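Local coordinates for protein sulfate adenylyltransferase, adenylylsulfate kinase (Thiobacillus denitrificans, PDB 3CR8) that acts as an APS kinase, transferring a phosphate from ATP to adenosine 5'-phosphosulfate to give 3'-phosphoadenylyl sulfate, while its ATP-sulfurylase-like part lacks ATP sulfurylase activity, at residues A[45-50]-A[234-239]; A[54-59]-A[82-87]; A[456-461]-A[512-517]; A[426-431]-A[449-454]; A[328-333]-A[344-349]. All blocks are in the same frame, centred on the assembly; numbering follows the deposited sequence.

Contact 1. Residues A[45-50]-A[234-239]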
# COMPACT_ATOMS: atom_id res chain seq x y z
N LEU A 45 40.99 6.81 -30.58
CA LEU A 45 41.03 6.13 -31.86
C LEU A 45 39.64 5.91 -32.40
O LEU A 45 39.35 6.27 -33.52
CB LEU A 45 41.79 4.80 -31.77
CG LEU A 45 41.79 3.99 -33.08
CD1 LEU A 45 42.42 4.80 -34.16
CD2 LEU A 45 42.47 2.65 -32.95
N GLU A 46 38.77 5.32 -31.59
CA GLU A 46 37.39 5.07 -32.02
C GLU A 46 36.65 6.36 -32.43
O GLU A 46 35.94 6.42 -33.43
CB GLU A 46 36.64 4.38 -30.90
CG GLU A 46 35.27 3.97 -31.28
CD GLU A 46 34.56 3.31 -30.14
OE1 GLU A 46 35.21 3.04 -29.11
OE2 GLU A 46 33.34 3.06 -30.26
N MET A 47 36.83 7.41 -31.63
CA MET A 47 36.27 8.69 -31.99
C MET A 47 36.78 9.12 -33.37
O MET A 47 36.01 9.59 -34.22
CB MET A 47 36.61 9.76 -30.94
CG MET A 47 35.94 9.57 -29.58
SD MET A 47 34.28 10.26 -29.54
CE MET A 47 33.40 9.07 -30.52
N LEU A 48 38.08 8.98 -33.59
CA LEU A 48 38.66 9.47 -34.82
C LEU A 48 38.24 8.55 -35.97
O LEU A 48 37.77 8.98 -37.02
CB LEU A 48 40.17 9.52 -34.72
CG LEU A 48 40.82 9.82 -36.07
CD1 LEU A 48 40.89 11.33 -36.23
CD2 LEU A 48 42.18 9.18 -36.13
N MET A 49 38.37 7.26 -35.72
CA MET A 49 38.10 6.26 -36.74
C MET A 49 36.68 6.40 -37.24
O MET A 49 36.34 5.90 -38.29
CB MET A 49 38.31 4.87 -36.15
CG MET A 49 38.78 3.87 -37.12
SD MET A 49 39.89 2.77 -36.30
CE MET A 49 38.98 2.36 -34.81
N THR A 50 35.85 7.10 -36.48
CA THR A 50 34.42 6.92 -36.60
C THR A 50 33.69 8.19 -37.04
O THR A 50 32.51 8.16 -37.36
CB THR A 50 33.84 6.33 -35.30
OG1 THR A 50 33.12 5.14 -35.60
CG2 THR A 50 32.95 7.32 -34.56
N LEU A 234 28.15 7.79 -25.82
CA LEU A 234 29.22 8.58 -26.40
C LEU A 234 30.56 8.04 -25.90
O LEU A 234 30.97 8.34 -24.78
CB LEU A 234 29.07 10.03 -25.95
CG LEU A 234 29.85 11.17 -26.61
CD1 LEU A 234 30.41 11.99 -25.51
CD2 LEU A 234 30.98 10.65 -27.45
N PRO A 235 31.26 7.27 -26.74
CA PRO A 235 32.44 6.51 -26.32
C PRO A 235 33.63 7.43 -26.20
O PRO A 235 34.21 7.76 -27.22
CB PRO A 235 32.67 5.55 -27.49
CG PRO A 235 31.58 5.85 -28.52
CD PRO A 235 31.06 7.21 -28.19
N ALA A 236 33.99 7.82 -24.99
CA ALA A 236 35.06 8.77 -24.76
C ALA A 236 35.20 8.95 -23.27
O ALA A 236 34.30 8.59 -22.51
CB ALA A 236 34.78 10.03 -25.51
N PRO A 237 36.32 9.53 -22.83
CA PRO A 237 36.28 9.76 -21.38
C PRO A 237 35.66 11.16 -21.34
O PRO A 237 35.75 11.87 -22.35
CB PRO A 237 37.76 9.84 -20.96
CG PRO A 237 38.59 9.61 -22.28
CD PRO A 237 37.63 9.72 -23.42
N PRO A 238 35.00 11.52 -20.23
CA PRO A 238 34.74 12.96 -20.04
C PRO A 238 36.07 13.74 -20.10
O PRO A 238 37.10 13.25 -19.62
CB PRO A 238 34.14 13.02 -18.63
CG PRO A 238 33.55 11.67 -18.40
CD PRO A 238 34.37 10.69 -19.19
N PRO A 239 36.06 14.93 -20.70
CA PRO A 239 37.31 15.68 -20.82
C PRO A 239 37.52 16.42 -19.52
O PRO A 239 36.68 16.29 -18.62
CB PRO A 239 37.02 16.69 -21.93
CG PRO A 239 35.58 16.48 -22.34
CD PRO A 239 34.93 15.69 -21.25
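E46 is the first residue of 45-50 to meet the other segment, and it does so with its carboxylate oxygens against CB and CG of P235. CG of the glutamate stands anti to the backbone N (chi1 -174°) and the chain runs out straight from there, which carries the carboxylate clear of the helix; the two side chains cross at about a right angle. OE2 lies 3.7 Å from P235 CG, with the ring's CB almost as near. The polar work of this acid is done by OE1, which is hydrogen-bonded to H141 NE2, and the proline touches the carboxylate only through its ring carbons.

One residue on, M47 makes the broadest contact. Its chain bends at both chi2 and chi3, folding the thioether over the backbone of the loop. SD comes to 3.4 Å from P235 O, a van der Waals approach, and CE reaches P235 CD at 3.8 Å. The same sulfur touches L234 CD2 at 3.9 Å on one neighbour of the proline and A236 CB at 4.1 Å on the other. M47 also packs on A52 and Y53, just beyond the helix.

Helix 39-50 belongs to the PUA-like region, whereas 234-239 follows strand 229-231, an outermost strand of the parallel sheet in the ATP-sulfurylase region, so the contact joins these two parts of the chain. P237, further along the loop, rests on W39 and C43 of the same helix. The chemistry is a flexible thioether and a tethered carboxylate laid on a rigid proline: a buried joint made by shape, with its polar anchor at H141.

Contact 2. Residues A[54-59]-A[82-87]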
# COMPACT_ATOMS: atom_id res chain seq x y z
N SER A 54 35.41 14.53 -37.52
CA SER A 54 35.42 15.02 -38.89
C SER A 54 35.65 16.49 -38.81
O SER A 54 35.02 17.15 -38.02
CB SER A 54 34.07 14.76 -39.53
OG SER A 54 33.70 13.41 -39.37
N PRO A 55 36.55 17.03 -39.64
CA PRO A 55 37.22 16.44 -40.80
C PRO A 55 38.47 15.58 -40.52
O PRO A 55 38.97 14.95 -41.46
CB PRO A 55 37.59 17.69 -41.59
CG PRO A 55 37.96 18.67 -40.56
CD PRO A 55 37.10 18.37 -39.34
N LEU A 56 38.95 15.56 -39.27
CA LEU A 56 40.16 14.82 -38.93
C LEU A 56 40.16 13.37 -39.45
O LEU A 56 39.12 12.69 -39.49
CB LEU A 56 40.46 14.83 -37.43
CG LEU A 56 40.70 16.16 -36.73
CD1 LEU A 56 41.75 15.92 -35.64
CD2 LEU A 56 41.14 17.26 -37.67
N THR A 57 41.34 12.90 -39.83
CA THR A 57 41.46 11.65 -40.54
C THR A 57 42.76 10.94 -40.16
O THR A 57 43.12 9.95 -40.79
CB THR A 57 41.31 11.87 -42.06
OG1 THR A 57 40.98 10.64 -42.69
CG2 THR A 57 42.58 12.44 -42.68
N GLY A 58 43.43 11.48 -39.14
CA GLY A 58 44.61 10.89 -38.52
C GLY A 58 45.00 11.71 -37.31
O GLY A 58 44.51 12.81 -37.15
N PHE A 59 45.89 11.17 -36.47
CA PHE A 59 46.36 11.88 -35.30
C PHE A 59 47.31 13.00 -35.69
O PHE A 59 48.18 12.82 -36.55
CB PHE A 59 47.04 10.93 -34.31
CG PHE A 59 46.11 9.91 -33.75
CD1 PHE A 59 46.14 8.61 -34.20
CD2 PHE A 59 45.17 10.26 -32.81
CE1 PHE A 59 45.26 7.68 -33.69
CE2 PHE A 59 44.29 9.33 -32.30
CZ PHE A 59 44.33 8.04 -32.74
N SER A 82 41.24 21.84 -30.23
CA SER A 82 42.12 21.06 -29.35
C SER A 82 42.90 19.90 -30.03
O SER A 82 42.36 19.19 -30.87
CB SER A 82 41.28 20.56 -28.16
OG SER A 82 42.10 20.00 -27.15
N PRO A 83 44.17 19.71 -29.65
CA PRO A 83 45.02 18.65 -30.20
C PRO A 83 44.47 17.23 -30.06
O PRO A 83 44.31 16.73 -28.92
CB PRO A 83 46.30 18.76 -29.35
CG PRO A 83 46.31 20.12 -28.89
CD PRO A 83 44.87 20.49 -28.63
N ILE A 84 44.20 16.58 -31.20
CA ILE A 84 43.90 15.14 -31.19
C ILE A 84 45.18 14.35 -31.39
O ILE A 84 45.83 14.46 -32.42
CB ILE A 84 42.89 14.72 -32.26
CG1 ILE A 84 41.67 15.64 -32.25
CG2 ILE A 84 42.49 13.28 -32.00
CD1 ILE A 84 40.94 15.68 -30.92
N THR A 85 45.54 13.55 -30.40
CA THR A 85 46.82 12.88 -30.46
C THR A 85 46.77 11.52 -29.76
O THR A 85 45.98 11.32 -28.80
CB THR A 85 47.93 13.79 -29.88
OG1 THR A 85 49.21 13.28 -30.26
CG2 THR A 85 47.83 13.86 -28.39
N LEU A 86 47.60 10.59 -30.26
CA LEU A 86 47.68 9.21 -29.77
C LEU A 86 48.94 9.03 -28.91
O LEU A 86 50.01 9.40 -29.33
CB LEU A 86 47.68 8.28 -30.97
CG LEU A 86 47.34 6.80 -30.86
CD1 LEU A 86 48.59 6.03 -30.48
CD2 LEU A 86 46.19 6.56 -29.89
N THR A 87 48.77 8.46 -27.72
CA THR A 87 49.90 8.24 -26.82
C THR A 87 50.08 6.75 -26.52
O THR A 87 49.32 5.91 -26.99
CB THR A 87 49.71 9.00 -25.49
OG1 THR A 87 48.52 8.54 -24.84
CG2 THR A 87 49.60 10.49 -25.74
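The ring of F59 and the side chain of L86 form a CH-pi contact. L86 CB sits over the ring centre, 3.4 Å from the centroid and only 5° off the normal. With L86 CG anti to its own N (chi1 -161°), the rest of the leucine runs on across the ring, bringing CD2 to 3.7 Å from F59 CZ.

Apolar contacts carry the patch toward the other end. L56 CD1 abuts I84 CG1 at 3.4 Å, the two side chains meeting at a slant, and I84 CG2 lies 4.1 Å from F59 CD2. L45 and V133 also pack on F59, and L48 and W80 on L56.

The backbones are bonded to third parties. F59 and L86 pair with G131 and L129 of strand 126-135, and I84 pairs with M60, just past the first segment. Short strands 58-59 and 86-88 thus both join the mixed sheet of the PUA-like region through 126-135, antiparallel to it, while F59 and L86 pack on helix 39-50.

Between the two segments, then, cohesion comes from hydrocarbon on hydrocarbon and hydrocarbon on ring, and the shared strand sets their relative position.

Contact 3. Residues A[456-461]-A[512-517]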
# COMPACT_ATOMS: atom_id res chain seq x y z
N THR A 456 53.12 -1.42 3.53
CA THR A 456 52.33 -2.53 2.99
C THR A 456 50.91 -2.52 3.52
O THR A 456 49.94 -2.73 2.79
CB THR A 456 52.98 -3.93 3.15
OG1 THR A 456 53.88 -4.13 2.06
CG2 THR A 456 51.93 -5.02 3.08
N ARG A 457 50.78 -2.25 4.80
CA ARG A 457 49.47 -2.06 5.39
C ARG A 457 48.72 -0.87 4.77
O ARG A 457 47.49 -0.89 4.70
CB ARG A 457 49.56 -1.96 6.91
CG ARG A 457 49.78 -3.34 7.55
CD ARG A 457 49.77 -3.31 9.09
NE ARG A 457 51.04 -2.89 9.67
CZ ARG A 457 51.26 -1.69 10.22
NH1 ARG A 457 50.28 -0.79 10.26
NH2 ARG A 457 52.45 -1.40 10.71
N ARG A 458 49.43 0.15 4.28
CA ARG A 458 48.70 1.25 3.65
C ARG A 458 48.07 0.86 2.35
O ARG A 458 46.95 1.27 2.05
CB ARG A 458 49.50 2.53 3.51
CG ARG A 458 48.58 3.53 2.93
CD ARG A 458 47.40 3.96 3.74
NE ARG A 458 48.05 4.62 4.85
CZ ARG A 458 47.41 5.10 5.91
NH1 ARG A 458 46.11 4.88 6.05
NH2 ARG A 458 48.09 5.76 6.84
N ASP A 459 48.82 0.07 1.58
CA ASP A 459 48.40 -0.32 0.24
C ASP A 459 47.17 -1.19 0.36
O ASP A 459 46.20 -1.02 -0.38
CB ASP A 459 49.54 -1.04 -0.49
CG ASP A 459 50.73 -0.11 -0.80
OD1 ASP A 459 51.85 -0.45 -0.40
OD2 ASP A 459 50.53 0.96 -1.42
N VAL A 460 47.21 -2.13 1.30
CA VAL A 460 46.05 -2.95 1.58
C VAL A 460 44.85 -2.07 1.92
O VAL A 460 43.80 -2.15 1.28
CB VAL A 460 46.33 -3.98 2.69
CG1 VAL A 460 45.05 -4.65 3.12
CG2 VAL A 460 47.30 -5.04 2.18
N ARG A 461 44.99 -1.20 2.90
CA ARG A 461 43.88 -0.32 3.23
C ARG A 461 43.32 0.45 2.00
O ARG A 461 42.10 0.59 1.86
CB ARG A 461 44.26 0.64 4.33
CG ARG A 461 43.42 1.90 4.31
CD ARG A 461 44.01 2.97 5.22
NE ARG A 461 44.14 2.52 6.61
CZ ARG A 461 43.21 2.69 7.54
NH1 ARG A 461 42.08 3.31 7.25
NH2 ARG A 461 43.41 2.25 8.77
N PRO A 512 51.14 1.17 14.19
CA PRO A 512 50.22 1.95 13.38
C PRO A 512 50.09 3.39 13.81
O PRO A 512 49.94 3.62 15.00
CB PRO A 512 48.90 1.26 13.61
CG PRO A 512 49.31 -0.09 13.94
CD PRO A 512 50.35 0.13 14.93
N GLU A 513 50.14 4.36 12.91
CA GLU A 513 50.10 5.70 13.44
C GLU A 513 48.67 6.23 13.43
O GLU A 513 48.39 7.27 14.02
CB GLU A 513 51.12 6.61 12.74
CG GLU A 513 51.24 6.41 11.24
CD GLU A 513 52.59 6.86 10.70
OE1 GLU A 513 52.68 7.21 9.50
OE2 GLU A 513 53.57 6.86 11.48
N THR A 514 47.77 5.49 12.79
CA THR A 514 46.44 6.03 12.59
C THR A 514 45.29 4.99 12.50
O THR A 514 44.41 5.10 11.64
CB THR A 514 46.51 6.93 11.33
OG1 THR A 514 45.48 7.91 11.38
CG2 THR A 514 46.47 6.11 10.00
N PRO A 515 45.27 4.01 13.43
CA PRO A 515 44.22 2.99 13.43
C PRO A 515 42.86 3.60 13.65
O PRO A 515 42.75 4.79 13.98
CB PRO A 515 44.54 2.11 14.65
CG PRO A 515 45.85 2.55 15.13
CD PRO A 515 46.07 3.95 14.67
N GLU A 516 41.82 2.81 13.45
CA GLU A 516 40.48 3.27 13.75
C GLU A 516 40.30 3.02 15.24
O GLU A 516 39.72 3.82 15.95
CB GLU A 516 39.41 2.53 12.92
CG GLU A 516 39.15 3.11 11.54
CD GLU A 516 40.34 2.97 10.58
OE1 GLU A 516 41.12 2.00 10.70
OE2 GLU A 516 40.48 3.84 9.70
N LEU A 517 40.84 1.90 15.69
CA LEU A 517 40.75 1.49 17.09
C LEU A 517 42.09 0.97 17.56
O LEU A 517 42.75 0.21 16.87
CB LEU A 517 39.72 0.39 17.27
CG LEU A 517 38.94 0.34 18.59
CD1 LEU A 517 38.30 -1.02 18.80
CD2 LEU A 517 39.79 0.68 19.77
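R461 and E516 reach each other through one bend apiece. The arginine sets CG anti to its backbone N and stays extended until chi3 (-58°) turns the guanidinium; the glutamate folds at chi2 (67°), and its carboxylate comes in from the opposite direction. They meet end-on: NH1 lies 3.0 Å from E516 OE2 and NH2 3.0 Å from E516 OE1. Both bonds are fairly straight and fall on the syn sides of the oxygens, near the guanidinium plane, although the two planes are turned 31° apart. The pair is part of a wider cluster, for R461 also forms salt bridges to E465 and E472, and E516 OE1 is hydrogen-bonded to E472 N. A leucine in place of R461 would probably leave three carboxylates close together without their shared positive partner.

Helix 454-465 is the connection of a beta-alpha-beta crossover in the P-loop kinase fold, leading into strand 469-475. The loop of residues 512-516 runs up to the neighbouring edge strand 517-519. R457 and R458 fasten the earlier part of that loop more lightly. R457, whose NE is hydrogen-bonded to A451 O, brings NH1 to 3.9 Å from P512 CG. R458 NH2 meets T514 CG2 edge-on at 3.6 Å. The side chain of P512 lies about 6 Å from G376, a predicted ATP-binding residue of the P-loop.

Contact 4. Residues A[426-431]-A[449-454]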
# COMPACT_ATOMS: atom_id res chain seq x y z
N VAL A 426 54.22 -10.38 0.33
CA VAL A 426 53.37 -10.75 -0.80
C VAL A 426 52.17 -11.47 -0.22
O VAL A 426 51.04 -11.29 -0.68
CB VAL A 426 54.09 -11.65 -1.83
CG1 VAL A 426 53.83 -13.14 -1.54
CG2 VAL A 426 53.66 -11.26 -3.26
N ASN A 427 52.42 -12.26 0.81
CA ASN A 427 51.36 -12.87 1.59
C ASN A 427 50.33 -11.84 2.07
O ASN A 427 49.13 -12.08 2.02
CB ASN A 427 51.94 -13.54 2.81
CG ASN A 427 50.88 -14.08 3.73
OD1 ASN A 427 50.15 -15.00 3.39
ND2 ASN A 427 50.80 -13.51 4.92
N VAL A 428 50.81 -10.70 2.57
CA VAL A 428 49.92 -9.67 3.07
C VAL A 428 49.04 -9.11 1.95
O VAL A 428 47.81 -9.14 2.08
CB VAL A 428 50.68 -8.53 3.80
CG1 VAL A 428 49.74 -7.38 4.12
CG2 VAL A 428 51.29 -9.05 5.08
N ARG A 429 49.65 -8.61 0.87
CA ARG A 429 48.88 -8.05 -0.22
C ARG A 429 47.92 -9.09 -0.75
O ARG A 429 46.79 -8.77 -1.12
CB ARG A 429 49.78 -7.56 -1.35
CG ARG A 429 50.38 -6.23 -1.07
CD ARG A 429 50.69 -5.48 -2.34
NE ARG A 429 51.35 -4.23 -2.00
CZ ARG A 429 52.58 -4.14 -1.51
NH1 ARG A 429 53.28 -5.24 -1.31
NH2 ARG A 429 53.10 -2.96 -1.22
N ARG A 430 48.36 -10.34 -0.71
CA ARG A 430 47.58 -11.45 -1.19
C ARG A 430 46.29 -11.49 -0.47
O ARG A 430 45.25 -11.72 -1.03
CB ARG A 430 48.29 -12.73 -0.85
CG ARG A 430 47.51 -13.94 -1.25
CD ARG A 430 48.07 -14.53 -2.50
NE ARG A 430 48.81 -15.75 -2.22
CZ ARG A 430 49.87 -16.13 -2.90
NH1 ARG A 430 50.33 -15.38 -3.88
NH2 ARG A 430 50.47 -17.26 -2.60
N ILE A 431 46.39 -11.29 0.81
CA ILE A 431 45.21 -11.28 1.66
C ILE A 431 44.38 -10.00 1.57
O ILE A 431 43.16 -10.04 1.66
CB ILE A 431 45.57 -11.56 3.09
CG1 ILE A 431 45.87 -13.05 3.27
CG2 ILE A 431 44.42 -11.16 3.98
CD1 ILE A 431 46.07 -13.43 4.75
N PRO A 449 46.95 -11.12 9.57
CA PRO A 449 48.28 -11.55 9.15
C PRO A 449 49.39 -10.84 9.91
O PRO A 449 49.16 -9.88 10.65
CB PRO A 449 48.31 -11.05 7.71
CG PRO A 449 47.67 -9.71 7.84
CD PRO A 449 46.43 -10.11 8.64
N ILE A 450 50.61 -11.32 9.69
CA ILE A 450 51.80 -10.66 10.21
C ILE A 450 52.27 -9.56 9.25
O ILE A 450 52.67 -9.85 8.11
CB ILE A 450 52.93 -11.68 10.46
CG1 ILE A 450 52.78 -12.88 9.53
CG2 ILE A 450 52.86 -12.20 11.88
CD1 ILE A 450 52.85 -12.55 8.05
N ALA A 451 52.19 -8.31 9.68
CA ALA A 451 52.55 -7.18 8.82
C ALA A 451 53.17 -6.06 9.64
O ALA A 451 52.50 -5.43 10.46
CB ALA A 451 51.34 -6.67 8.05
N PRO A 452 54.46 -5.81 9.41
CA PRO A 452 55.23 -4.90 10.25
C PRO A 452 55.54 -3.58 9.55
O PRO A 452 56.11 -2.70 10.18
CB PRO A 452 56.54 -5.68 10.47
CG PRO A 452 56.44 -6.96 9.58
CD PRO A 452 55.34 -6.66 8.60
N TYR A 453 55.16 -3.44 8.28
CA TYR A 453 55.57 -2.28 7.49
C TYR A 453 54.35 -1.36 7.40
O TYR A 453 53.30 -1.78 6.95
CB TYR A 453 56.19 -2.74 6.17
CG TYR A 453 57.45 -3.56 6.32
CD1 TYR A 453 57.73 -4.25 7.50
CD2 TYR A 453 58.37 -3.68 5.26
CE1 TYR A 453 58.87 -5.00 7.64
CE2 TYR A 453 59.52 -4.43 5.39
CZ TYR A 453 59.77 -5.09 6.59
OH TYR A 453 60.91 -5.85 6.73
N ARG A 454 54.51 -0.13 7.77
CA ARG A 454 53.45 0.71 7.41
C ARG A 454 53.32 0.46 5.91
O ARG A 454 52.22 0.19 5.48
CB ARG A 454 53.87 2.14 7.72
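V428 projects from its helix straight at the loop 449-451, and its two methyls are divided between different neighbours. With CG1 anti to the backbone N (chi1 171°), CG2 is left beside the N and anti to the carbonyl carbon, and is the branch that meets the loop. It lies 3.4 Å from I450 O and 3.8 Å from A451 CB, with P449 CB more distant at 4.4 Å. The same valine packs on T456 and V460 of helix 454-465, so it touches both the loop and the helix that follows.

One turn along, I431 extends its chain so that CD1 reaches P449 CB at 4.4 Å. P449 CB is thus the atom that both branched side chains approach, loosely.

N427 approaches differently. Its side chain and that of I450 cross at about a right angle, and ND2 lies 3.9 Å from I450 CD1; this is van der Waals contact of an amide with a methyl. The side chain of N427 also packs on V409 and S414 of helix 407-414 and on L417.

In the P-loop kinase fold this loop leaves the end of strand 444-447, in the parallel sheet, and leads to helix 454-465, with Y453 at the N-cap position. Helix 421-440 lies against it. The side chain of I450 comes within about 4 Å of that of K382, a predicted ATP-binding residue of the Walker A motif, so the isoleucine touches both helix 421-440, through N427, and the P-loop. Away from the loop, V426 packs on S415 of a second subunit, and R430 packs on H412 of that subunit.

Contact 5. Residues A[328-333]-A[344-349]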
# COMPACT_ATOMS: atom_id res chain seq x y z
N LEU A 328 14.62 25.76 -2.59
CA LEU A 328 15.17 24.55 -1.94
C LEU A 328 16.23 23.87 -2.81
O LEU A 328 16.07 23.72 -4.02
CB LEU A 328 14.06 23.55 -1.58
CG LEU A 328 13.16 23.88 -0.39
CD1 LEU A 328 12.19 22.77 -0.08
CD2 LEU A 328 14.03 24.13 0.79
N THR A 329 17.32 23.48 -2.18
CA THR A 329 18.48 22.90 -2.88
C THR A 329 19.05 21.78 -2.02
O THR A 329 18.66 21.60 -0.87
CB THR A 329 19.61 23.92 -3.06
OG1 THR A 329 20.12 24.29 -1.76
CG2 THR A 329 19.13 25.18 -3.78
N LEU A 330 20.00 21.05 -2.56
CA LEU A 330 20.60 19.91 -1.87
C LEU A 330 21.96 19.73 -2.54
O LEU A 330 22.03 19.37 -3.71
CB LEU A 330 19.72 18.67 -2.07
CG LEU A 330 19.64 17.43 -1.18
CD1 LEU A 330 20.29 16.27 -1.84
CD2 LEU A 330 20.18 17.68 0.23
N SER A 331 23.04 20.03 -1.84
CA SER A 331 24.35 19.90 -2.47
C SER A 331 24.68 18.42 -2.70
O SER A 331 23.99 17.54 -2.18
CB SER A 331 25.45 20.60 -1.67
OG SER A 331 25.69 19.96 -0.44
N GLY A 332 25.70 18.16 -3.51
CA GLY A 332 26.16 16.80 -3.72
C GLY A 332 26.96 16.32 -2.52
O GLY A 332 26.83 15.16 -2.11
N GLU A 333 27.73 17.20 -1.97
CA GLU A 333 28.25 16.91 -0.71
C GLU A 333 27.09 16.39 0.11
O GLU A 333 27.28 15.43 0.82
CB GLU A 333 28.89 18.13 -0.08
N LYS A 344 17.08 10.62 4.94
CA LYS A 344 16.00 10.86 3.99
C LYS A 344 16.41 11.81 2.84
O LYS A 344 17.08 12.84 3.06
CB LYS A 344 14.76 11.38 4.75
CG LYS A 344 13.71 12.08 3.89
CD LYS A 344 12.66 12.79 4.73
CE LYS A 344 11.36 13.05 3.94
NZ LYS A 344 10.18 13.30 4.84
N ILE A 345 16.04 11.45 1.62
CA ILE A 345 16.29 12.28 0.48
C ILE A 345 14.98 12.86 0.07
O ILE A 345 13.99 12.17 -0.05
CB ILE A 345 16.84 11.50 -0.72
CG1 ILE A 345 18.00 10.62 -0.33
CG2 ILE A 345 17.31 12.46 -1.75
CD1 ILE A 345 19.20 11.37 0.04
N PRO A 346 14.98 14.15 -0.15
CA PRO A 346 13.77 14.86 -0.51
C PRO A 346 13.08 14.20 -1.66
O PRO A 346 13.68 13.39 -2.31
CB PRO A 346 14.34 16.16 -1.01
CG PRO A 346 15.42 16.37 -0.08
CD PRO A 346 16.11 15.08 -0.13
N GLU A 347 11.83 14.53 -1.92
CA GLU A 347 11.16 13.91 -3.01
C GLU A 347 11.16 14.71 -4.27
O GLU A 347 10.80 14.23 -5.33
CB GLU A 347 9.74 13.61 -2.58
CG GLU A 347 9.66 12.45 -1.62
CD GLU A 347 8.31 11.81 -1.61
OE1 GLU A 347 7.40 12.36 -2.28
OE2 GLU A 347 8.14 10.76 -0.96
N TRP A 348 11.58 15.94 -4.16
CA TRP A 348 11.66 16.79 -5.30
C TRP A 348 13.01 16.64 -5.86
O TRP A 348 13.31 17.16 -6.89
CB TRP A 348 11.48 18.22 -4.88
CG TRP A 348 12.08 18.56 -3.57
CD1 TRP A 348 11.46 18.57 -2.39
CD2 TRP A 348 13.42 19.00 -3.32
NE1 TRP A 348 12.32 18.95 -1.40
CE2 TRP A 348 13.53 19.22 -1.96
CE3 TRP A 348 14.54 19.21 -4.12
CZ2 TRP A 348 14.70 19.64 -1.37
CZ3 TRP A 348 15.69 19.62 -3.53
CH2 TRP A 348 15.77 19.83 -2.18
N TYR A 349 13.86 15.92 -5.16
CA TYR A 349 15.22 15.87 -5.58
C TYR A 349 15.44 14.90 -6.72
O TYR A 349 15.92 15.28 -7.76
CB TYR A 349 16.15 15.60 -4.40
CG TYR A 349 17.60 15.68 -4.77
CD1 TYR A 349 18.20 16.88 -4.99
CD2 TYR A 349 18.37 14.56 -4.90
CE1 TYR A 349 19.50 16.96 -5.33
CE2 TYR A 349 19.67 14.64 -5.25
CZ TYR A 349 20.24 15.85 -5.45
OH TYR A 349 21.54 15.95 -5.80
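W348, whose indole receives L328 and L330, is held at its backbone: the carbonyl oxygen is hydrogen-bonded to H315 NE2. Its side chain takes a chi1 of 36°, which places CG between the backbone N and the carbonyl carbon and sends the indole back toward 328-330. There the ring is covered on opposite faces. P346 CB, from the same segment, lies 3.3 Å above one face, and L328 CB lies 3.9 Å above the other, each displaced toward the rim. T329 O comes to the ring's edge, 3.6 Å from W348 CH2, while L330 CB approaches that atom obliquely.

Y349 takes the next side chain. L330 sets its CD1 almost exactly over the phenol ring, 3.6 Å from the centroid and 9° off the normal, a CH-pi contact. L330 CB adds to it at 3.7 Å from Y349 CE1, and L330 CG lies 4.4 Å from P346 CD. The ring also meets those of F335 and H176. An alanine at Y349 would probably leave L330 CD1 without the face it rests on and open a gap beside F335.

In the ATP-sulfurylase region, 328-333 passes from strand 327-328 into helix 332-339, with S331 at its N-cap position, and 344-349 comes back after that helix. The contact thus closes the base of a helical excursion, near strand 306-309, whose Y308 stacks on W348. Leucines and a proline laid on the faces of two aromatic rings make this a surface contact that depends on ring coverage, while W348 O is bonded outside the contact, to H315.

In the fold
The five contacts fall into two touching pairs and one lone member. Contacts 1 and 2 have centres 11 Å apart and meet at helix 39-50, part of contact 1, where L48 CD1 packs on L56 CB at 3.7 Å. Contacts 3 and 4, also 11 Å apart between centres, are tied in the kinase region by a salt bridge, D459 OD1 to R429 NH2 at 2.9 Å. This second pair lies beside the predicted ATP site: I450 touches the P-loop, and P512 lies near it. Centres of contacts 1 and 4 are 40 Å apart, on opposite sides of the chain's centre. Contact 5 stands alone, its centre 33 Å from contact 1's and 34 Å from contact 3's.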